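Local coordinates for cysteine desulfurase (Fervidobacterium islandicum, PDB 6A6E), which catalyses the PLP-dependent release of sulfur from L-cysteine, leaving alanine, and probably supplies that sulfur to iron-sulfur cluster assembly as a SufS-type desulfurase, at residues 29-41 and 361-373. Sequence-based numbering, arbitrary orientation.
Sequences INGKRLVYLDNAA and ILDENFGVATRSG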
ATOM      1  N   ILE A  29      -9.331 -21.691 -21.085  1.00 34.94           N
ATOM      2  CA  ILE A  29     -10.531 -21.951 -20.262  1.00 37.85           C
ATOM      3  C   ILE A  29     -11.407 -22.912 -21.062  1.00 39.79           C
ATOM      4  O   ILE A  29     -11.917 -22.555 -22.139  1.00 34.32           O
ATOM      5  CB  ILE A  29     -11.367 -20.666 -20.012  1.00 37.97           C
ATOM      6  CG1 ILE A  29     -10.515 -19.415 -19.679  1.00 38.93           C
ATOM      7  CG2 ILE A  29     -12.436 -20.908 -18.969  1.00 38.47           C
ATOM      8  CD1 ILE A  29      -9.477 -19.619 -18.623  1.00 45.68           C
ATOM      9  N   ASN A  30     -11.589 -24.122 -20.551  1.00 40.38           N
ATOM     10  CA  ASN A  30     -12.316 -25.157 -21.255  1.00 37.72           C
ATOM     11  C   ASN A  30     -11.888 -25.349 -22.670  1.00 38.22           C
ATOM     12  O   ASN A  30     -12.719 -25.497 -23.523  1.00 36.93           O
ATOM     13  CB  ASN A  30     -13.812 -24.855 -21.209  1.00 40.19           C
ATOM     14  CG  ASN A  30     -14.313 -24.954 -19.817  1.00 45.86           C
ATOM     15  OD1 ASN A  30     -13.940 -25.919 -19.135  1.00 46.38           O
ATOM     16  ND2 ASN A  30     -15.048 -23.932 -19.329  1.00 38.09           N
ATOM     17  N   GLY A  31     -10.593 -25.320 -22.931  1.00 37.56           N
ATOM     18  CA  GLY A  31     -10.086 -25.485 -24.275  1.00 36.42           C
ATOM     19  C   GLY A  31     -10.141 -24.291 -25.201  1.00 38.03           C
ATOM     20  O   GLY A  31      -9.787 -24.440 -26.356  1.00 38.95           O
ATOM     21  N   LYS A  32     -10.552 -23.112 -24.727  1.00 35.02           N
ATOM     22  CA  LYS A  32     -10.444 -21.873 -25.522  1.00 34.80           C
ATOM     23  C   LYS A  32      -9.437 -20.873 -24.888  1.00 36.20           C
ATOM     24  O   LYS A  32      -9.360 -20.732 -23.646  1.00 32.69           O
ATOM     25  CB  LYS A  32     -11.794 -21.216 -25.654  1.00 38.70           C
ATOM     26  CG  LYS A  32     -12.816 -22.136 -26.276  1.00 41.30           C
ATOM     27  CD  LYS A  32     -14.044 -21.389 -26.638  1.00 42.98           C
ATOM     28  CE  LYS A  32     -15.031 -22.297 -27.366  1.00 45.22           C
ATOM     29  NZ  LYS A  32     -15.952 -21.394 -28.108  1.00 47.56           N
ATOM     30  N   ARG A  33      -8.673 -20.195 -25.735  1.00 31.22           N
ATOM     31  CA  ARG A  33      -7.698 -19.260 -25.239  1.00 31.50           C
ATOM     32  C   ARG A  33      -8.408 -18.133 -24.474  1.00 29.30           C
ATOM     33  O   ARG A  33      -9.572 -17.755 -24.753  1.00 28.22           O
ATOM     34  CB  ARG A  33      -6.821 -18.684 -26.358  1.00 29.72           C
ATOM     35  CG  ARG A  33      -7.546 -17.682 -27.235  1.00 29.33           C
ATOM     36  CD  ARG A  33      -6.714 -17.169 -28.410  1.00 27.54           C
ATOM     37  NE  ARG A  33      -7.491 -16.206 -29.196  1.00 25.69           N
ATOM     38  CZ  ARG A  33      -7.596 -14.912 -28.939  1.00 30.61           C
ATOM     39  NH1 ARG A  33      -6.911 -14.367 -27.918  1.00 34.35           N
ATOM     40  NH2 ARG A  33      -8.378 -14.142 -29.701  1.00 27.24           N
ATOM     41  N   LEU A  34      -7.665 -17.620 -23.503  1.00 28.80           N
ATOM     42  CA  LEU A  34      -8.113 -16.513 -22.666  1.00 27.18           C
ATOM     43  C   LEU A  34      -8.270 -15.302 -23.528  1.00 23.59           C
ATOM     44  O   LEU A  34      -7.355 -14.862 -24.207  1.00 26.58           O
ATOM     45  CB  LEU A  34      -7.114 -16.250 -21.508  1.00 28.99           C
ATOM     46  CG  LEU A  34      -7.376 -14.926 -20.748  1.00 29.60           C
ATOM     47  CD1 LEU A  34      -8.743 -14.987 -20.031  1.00 28.91           C
ATOM     48  CD2 LEU A  34      -6.241 -14.637 -19.780  1.00 29.15           C
ATOM     49  N   VAL A  35      -9.465 -14.752 -23.521  1.00 23.67           N
ATOM     50  CA  VAL A  35      -9.724 -13.488 -24.147  1.00 21.49           C
ATOM     51  C   VAL A  35     -10.010 -12.472 -23.004  1.00 21.26           C
ATOM     52  O   VAL A  35     -11.138 -12.366 -22.524  1.00 23.11           O
ATOM     53  CB  VAL A  35     -10.899 -13.585 -25.153  1.00 20.87           C
ATOM     54  CG1 VAL A  35     -11.268 -12.209 -25.646  1.00 21.96           C
ATOM     55  CG2 VAL A  35     -10.474 -14.444 -26.362  1.00 21.12           C
ATOM     56  N   TYR A  36      -9.009 -11.678 -22.633  1.00 21.76           N
ATOM     57  CA  TYR A  36      -9.100 -10.862 -21.391  1.00 20.31           C
ATOM     58  C   TYR A  36      -9.635  -9.493 -21.697  1.00 18.59           C
ATOM     59  O   TYR A  36      -8.924  -8.648 -22.251  1.00 18.03           O
ATOM     60  CB  TYR A  36      -7.759 -10.780 -20.666  1.00 19.62           C
ATOM     61  CG  TYR A  36      -7.855 -10.122 -19.310  1.00 19.14           C
ATOM     62  CD1 TYR A  36      -8.259 -10.832 -18.200  1.00 20.62           C
ATOM     63  CD2 TYR A  36      -7.614  -8.777 -19.151  1.00 20.43           C
ATOM     64  CE1 TYR A  36      -8.409 -10.228 -16.960  1.00 21.51           C
ATOM     65  CE2 TYR A  36      -7.669  -8.176 -17.882  1.00 19.72           C
ATOM     66  CZ  TYR A  36      -8.090  -8.892 -16.810  1.00 21.33           C
ATOM     67  OH  TYR A  36      -8.170  -8.318 -15.567  1.00 22.55           O
ATOM     68  N   LEU A  37     -10.909  -9.299 -21.364  1.00 17.25           N
ATOM     69  CA  LEU A  37     -11.602  -8.019 -21.582  1.00 18.69           C
ATOM     70  C   LEU A  37     -12.143  -7.385 -20.270  1.00 17.80           C
ATOM     71  O   LEU A  37     -13.214  -6.706 -20.277  1.00 18.82           O
ATOM     72  CB  LEU A  37     -12.736  -8.159 -22.618  1.00 18.94           C
ATOM     73  CG  LEU A  37     -12.294  -8.639 -24.016  1.00 20.36           C
ATOM     74  CD1 LEU A  37     -13.508  -8.870 -24.871  1.00 21.40           C
ATOM     75  CD2 LEU A  37     -11.404  -7.624 -24.709  1.00 20.66           C
ATOM     76  N   ASP A  38     -11.385  -7.555 -19.178  1.00 16.15           N
ATOM     77  CA  ASP A  38     -11.725  -6.926 -17.881  1.00 17.89           C
ATOM     78  C   ASP A  38     -10.592  -5.978 -17.438  1.00 18.07           C
ATOM     79  O   ASP A  38     -10.290  -5.824 -16.254  1.00 15.35           O
ATOM     80  CB  ASP A  38     -11.917  -7.990 -16.834  1.00 18.13           C
ATOM     81  CG  ASP A  38     -12.643  -7.463 -15.593  1.00 20.15           C
ATOM     82  OD1 ASP A  38     -13.367  -6.421 -15.720  1.00 20.21           O
ATOM     83  OD2 ASP A  38     -12.504  -8.142 -14.544  1.00 21.27           O
ATOM     84  N   ASN A  39     -10.027  -5.308 -18.424  1.00 17.69           N
ATOM     85  CA  ASN A  39      -8.879  -4.397 -18.248  1.00 19.12           C
ATOM     86  C   ASN A  39      -9.163  -3.179 -17.377  1.00 19.59           C
ATOM     87  O   ASN A  39      -8.249  -2.649 -16.759  1.00 20.24           O
ATOM     88  CB  ASN A  39      -8.358  -3.963 -19.622  1.00 18.52           C
ATOM     89  CG  ASN A  39      -7.759  -5.125 -20.344  1.00 21.07           C
ATOM     90  OD1 ASN A  39      -6.727  -5.621 -19.895  1.00 22.42           O
ATOM     91  ND2 ASN A  39      -8.445  -5.649 -21.382  1.00 19.24           N
ATOM     92  N   ALA A  40     -10.427  -2.764 -17.362  1.00 19.25           N
ATOM     93  CA  ALA A  40     -10.891  -1.667 -16.584  1.00 18.37           C
ATOM     94  C   ALA A  40     -10.922  -1.953 -15.072  1.00 18.59           C
ATOM     95  O   ALA A  40     -10.901  -1.052 -14.278  1.00 19.87           O
ATOM     96  CB  ALA A  40     -12.248  -1.328 -17.072  1.00 21.95           C
ATOM     97  N   ALA A  41     -10.934  -3.230 -14.696  1.00 19.12           N
ATOM     98  CA  ALA A  41     -10.810  -3.651 -13.333  1.00 18.48           C
ATOM     99  C   ALA A  41      -9.331  -3.797 -12.922  1.00 18.18           C
ATOM    100  O   ALA A  41      -8.975  -3.422 -11.795  1.00 19.78           O
ATOM    101  CB  ALA A  41     -11.540  -4.983 -13.129  1.00 20.37           C
ATOM    102  N   ILE A 361     -21.482 -17.131 -19.115  1.00 23.10           N
ATOM    103  CA  ILE A 361     -21.426 -17.941 -20.362  1.00 24.27           C
ATOM    104  C   ILE A 361     -20.211 -17.506 -21.188  1.00 22.72           C
ATOM    105  O   ILE A 361     -19.439 -18.348 -21.642  1.00 23.76           O
ATOM    106  CB  ILE A 361     -22.743 -17.858 -21.181  1.00 26.98           C
ATOM    107  CG1 ILE A 361     -23.883 -18.533 -20.433  1.00 27.41           C
ATOM    108  CG2 ILE A 361     -22.538 -18.498 -22.547  1.00 30.87           C
ATOM    109  CD1 ILE A 361     -25.284 -18.073 -20.840  1.00 29.93           C
ATOM    110  N   LEU A 362     -19.968 -16.206 -21.268  1.00 22.46           N
ATOM    111  CA  LEU A 362     -18.743 -15.692 -21.970  1.00 23.68           C
ATOM    112  C   LEU A 362     -17.482 -16.322 -21.462  1.00 21.70           C
ATOM    113  O   LEU A 362     -16.637 -16.836 -22.275  1.00 23.41           O
ATOM    114  CB  LEU A 362     -18.634 -14.159 -21.920  1.00 23.92           C
ATOM    115  CG  LEU A 362     -19.636 -13.455 -22.799  1.00 24.39           C
ATOM    116  CD1 LEU A 362     -19.455 -11.957 -22.715  1.00 26.05           C
ATOM    117  CD2 LEU A 362     -19.410 -13.891 -24.212  1.00 28.45           C
ATOM    118  N   ASP A 363     -17.380 -16.410 -20.143  1.00 21.61           N
ATOM    119  CA  ASP A 363     -16.212 -17.025 -19.511  1.00 25.15           C
ATOM    120  C   ASP A 363     -16.125 -18.586 -19.658  1.00 26.63           C
ATOM    121  O   ASP A 363     -15.098 -19.142 -20.058  1.00 25.01           O
ATOM    122  CB  ASP A 363     -16.165 -16.648 -17.997  1.00 25.10           C
ATOM    123  CG  ASP A 363     -15.117 -17.451 -17.218  1.00 26.94           C
ATOM    124  OD1 ASP A 363     -13.889 -17.360 -17.452  1.00 27.79           O
ATOM    125  OD2 ASP A 363     -15.523 -18.207 -16.336  1.00 31.19           O
ATOM    126  N   GLU A 364     -17.201 -19.291 -19.346  1.00 32.07           N
ATOM    127  CA  GLU A 364     -17.106 -20.745 -19.325  1.00 31.26           C
ATOM    128  C   GLU A 364     -17.045 -21.304 -20.770  1.00 30.90           C
ATOM    129  O   GLU A 364     -16.203 -22.153 -21.080  1.00 29.03           O
ATOM    130  CB  GLU A 364     -18.255 -21.338 -18.537  1.00 35.47           C
ATOM    131  CG  GLU A 364     -17.820 -22.564 -17.754  1.00 42.85           C
ATOM    132  CD  GLU A 364     -18.994 -23.429 -17.410  1.00 51.87           C
ATOM    133  OE1 GLU A 364     -19.239 -24.372 -18.193  1.00 54.93           O
ATOM    134  OE2 GLU A 364     -19.677 -23.157 -16.374  1.00 51.82           O
ATOM    135  N   ASN A 365     -17.851 -20.749 -21.656  1.00 29.93           N
ATOM    136  CA  ASN A 365     -18.023 -21.303 -23.009  1.00 33.73           C
ATOM    137  C   ASN A 365     -17.221 -20.596 -24.070  1.00 36.12           C
ATOM    138  O   ASN A 365     -17.092 -21.149 -25.146  1.00 34.70           O
ATOM    139  CB  ASN A 365     -19.502 -21.326 -23.393  1.00 35.81           C
ATOM    140  CG  ASN A 365     -20.324 -22.130 -22.379  1.00 42.90           C
ATOM    141  OD1 ASN A 365     -20.924 -21.588 -21.454  1.00 38.61           O
ATOM    142  ND2 ASN A 365     -20.254 -23.435 -22.489  1.00 51.60           N
ATOM    143  N   PHE A 366     -16.668 -19.399 -23.793  1.00 31.89           N
ATOM    144  CA  PHE A 366     -15.839 -18.695 -24.798  1.00 30.64           C
ATOM    145  C   PHE A 366     -14.491 -18.173 -24.296  1.00 28.60           C
ATOM    146  O   PHE A 366     -13.756 -17.595 -25.052  1.00 27.90           O
ATOM    147  CB  PHE A 366     -16.605 -17.550 -25.411  1.00 32.21           C
ATOM    148  CG  PHE A 366     -17.785 -17.981 -26.183  1.00 33.25           C
ATOM    149  CD1 PHE A 366     -19.010 -18.206 -25.539  1.00 34.17           C
ATOM    150  CD2 PHE A 366     -17.688 -18.147 -27.555  1.00 32.43           C
ATOM    151  CE1 PHE A 366     -20.114 -18.633 -26.272  1.00 36.70           C
ATOM    152  CE2 PHE A 366     -18.775 -18.579 -28.288  1.00 34.56           C
ATOM    153  CZ  PHE A 366     -19.991 -18.820 -27.662  1.00 34.97           C
ATOM    154  N   GLY A 367     -14.167 -18.428 -23.031  1.00 28.38           N
ATOM    155  CA  GLY A 367     -12.885 -17.992 -22.427  1.00 27.91           C
ATOM    156  C   GLY A 367     -12.704 -16.464 -22.292  1.00 24.88           C
ATOM    157  O   GLY A 367     -11.591 -15.974 -22.062  1.00 27.46           O
ATOM    158  N   VAL A 368     -13.804 -15.748 -22.434  1.00 22.79           N
ATOM    159  CA  VAL A 368     -13.860 -14.309 -22.478  1.00 24.07           C
ATOM    160  C   VAL A 368     -14.149 -13.823 -21.034  1.00 23.19           C
ATOM    161  O   VAL A 368     -15.203 -14.163 -20.465  1.00 19.23           O
ATOM    162  CB  VAL A 368     -14.989 -13.854 -23.417  1.00 22.08           C
ATOM    163  CG1 VAL A 368     -15.217 -12.347 -23.370  1.00 23.79           C
ATOM    164  CG2 VAL A 368     -14.663 -14.252 -24.856  1.00 25.37           C
ATOM    165  N   ALA A 369     -13.226 -12.993 -20.516  1.00 22.92           N
ATOM    166  CA  ALA A 369     -13.333 -12.340 -19.203  1.00 21.96           C
ATOM    167  C   ALA A 369     -13.967 -10.990 -19.331  1.00 20.18           C
ATOM    168  O   ALA A 369     -13.422 -10.148 -19.984  1.00 22.62           O
ATOM    169  CB  ALA A 369     -11.933 -12.222 -18.568  1.00 21.00           C
ATOM    170  N   THR A 370     -15.141 -10.811 -18.734  1.00 19.49           N
ATOM    171  CA  THR A 370     -15.844  -9.545 -18.651  1.00 18.82           C
ATOM    172  C   THR A 370     -16.360  -9.394 -17.245  1.00 19.40           C
ATOM    173  O   THR A 370     -16.197 -10.294 -16.410  1.00 17.79           O
ATOM    174  CB  THR A 370     -17.097  -9.490 -19.569  1.00 21.97           C
ATOM    175  OG1 THR A 370     -18.043 -10.478 -19.157  1.00 22.05           O
ATOM    176  CG2 THR A 370     -16.694  -9.731 -21.023  1.00 23.09           C
ATOM    177  N   ARG A 371     -16.964  -8.249 -16.944  1.00 19.58           N
ATOM    178  CA  ARG A 371     -17.473  -8.011 -15.623  1.00 19.69           C
ATOM    179  C   ARG A 371     -18.916  -7.551 -15.664  1.00 20.76           C
ATOM    180  O   ARG A 371     -19.292  -6.716 -16.470  1.00 20.12           O
ATOM    181  CB  ARG A 371     -16.607  -6.938 -14.951  1.00 21.23           C
ATOM    182  CG  ARG A 371     -16.879  -6.650 -13.476  1.00 21.30           C
ATOM    183  CD  ARG A 371     -15.708  -5.841 -12.869  1.00 23.22           C
ATOM    184  NE  ARG A 371     -14.558  -6.692 -12.680  1.00 23.75           N
ATOM    185  CZ  ARG A 371     -14.208  -7.297 -11.576  1.00 25.29           C
ATOM    186  NH1 ARG A 371     -14.817  -7.041 -10.425  1.00 28.30           N
ATOM    187  NH2 ARG A 371     -13.188  -8.094 -11.631  1.00 23.38           N
ATOM    188  N   SER A 372     -19.693  -8.036 -14.721  1.00 20.14           N
ATOM    189  CA  SER A 372     -21.064  -7.663 -14.593  1.00 24.00           C
ATOM    190  C   SER A 372     -21.242  -7.066 -13.220  1.00 24.06           C
ATOM    191  O   SER A 372     -20.518  -7.458 -12.305  1.00 26.61           O
ATOM    192  CB  SER A 372     -21.973  -8.928 -14.750  1.00 25.91           C
ATOM    193  OG  SER A 372     -21.583  -9.944 -13.822  1.00 25.54           O
ATOM    194  N   GLY A 373     -22.221  -6.170 -13.095  1.00 21.88           N
ATOM    195  CA  GLY A 373     -22.610  -5.584 -11.817  1.00 22.14           C
ATOM    196  C   GLY A 373     -22.722  -4.087 -11.912  1.00 22.76           C
ATOM    197  O   GLY A 373     -22.966  -3.539 -12.992  1.00 22.06           O
TER
HETATM  198  O   HOH W   1     -14.303 -21.847 -22.839  1.00 35.84           O
HETATM  199  O   HOH W   2     -15.311 -23.954 -24.665  1.00 48.03           O
HETATM  200  O   HOH W   3     -11.353 -17.865 -26.640  1.00 22.53           O
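Val35 and Tyr36 run parallel to Val368 and Ala369, joining strand 32-36 to strand 368-373 in the six-stranded mixed sheet. Val35 bonds through both its N and its O, which bracket Val368: its N donates to Gly367 O at 2.9 Å, nearly straight at 173°, and its O accepts from Ala369 N at 3.0 Å. Leu37 N then reaches Ala369 O (3.0 Å) through a more bent hydrogen bond. Val35 and Val368 lie side by side on one face of the sheet, while Ala369 CB sits by Tyr36 CD1 on the other.

At the end of helix 355-366, carbonyls are taken up by the turn at 29-32. Asn30 ND2 gives Glu364 O a 2.8 Å bond close to its own amide plane, and the extended Lys32 chain brings NZ to Asn365 O for a weak one. A water bridges Arg33 O and Phe366 O, beside Gly367, whose positive phi turns the chain out of the helix.

Farther along, Arg371 grips Asp38 side-on. Arg371 NH2 (3.0 Å) and NE both donate to Asp38 OD2 on the syn side of that oxygen, with the two flat groups only 15° from coplanar; Ala41 CB covers one guanidinium face. The Arg371 salt bridge probably favours the charged form of this buried carboxylate. OD2 also hydrogen-bonds His69 NE2 of the second subunit, so the same oxygen joins the arginine of strand 368-373 to the dimer partner.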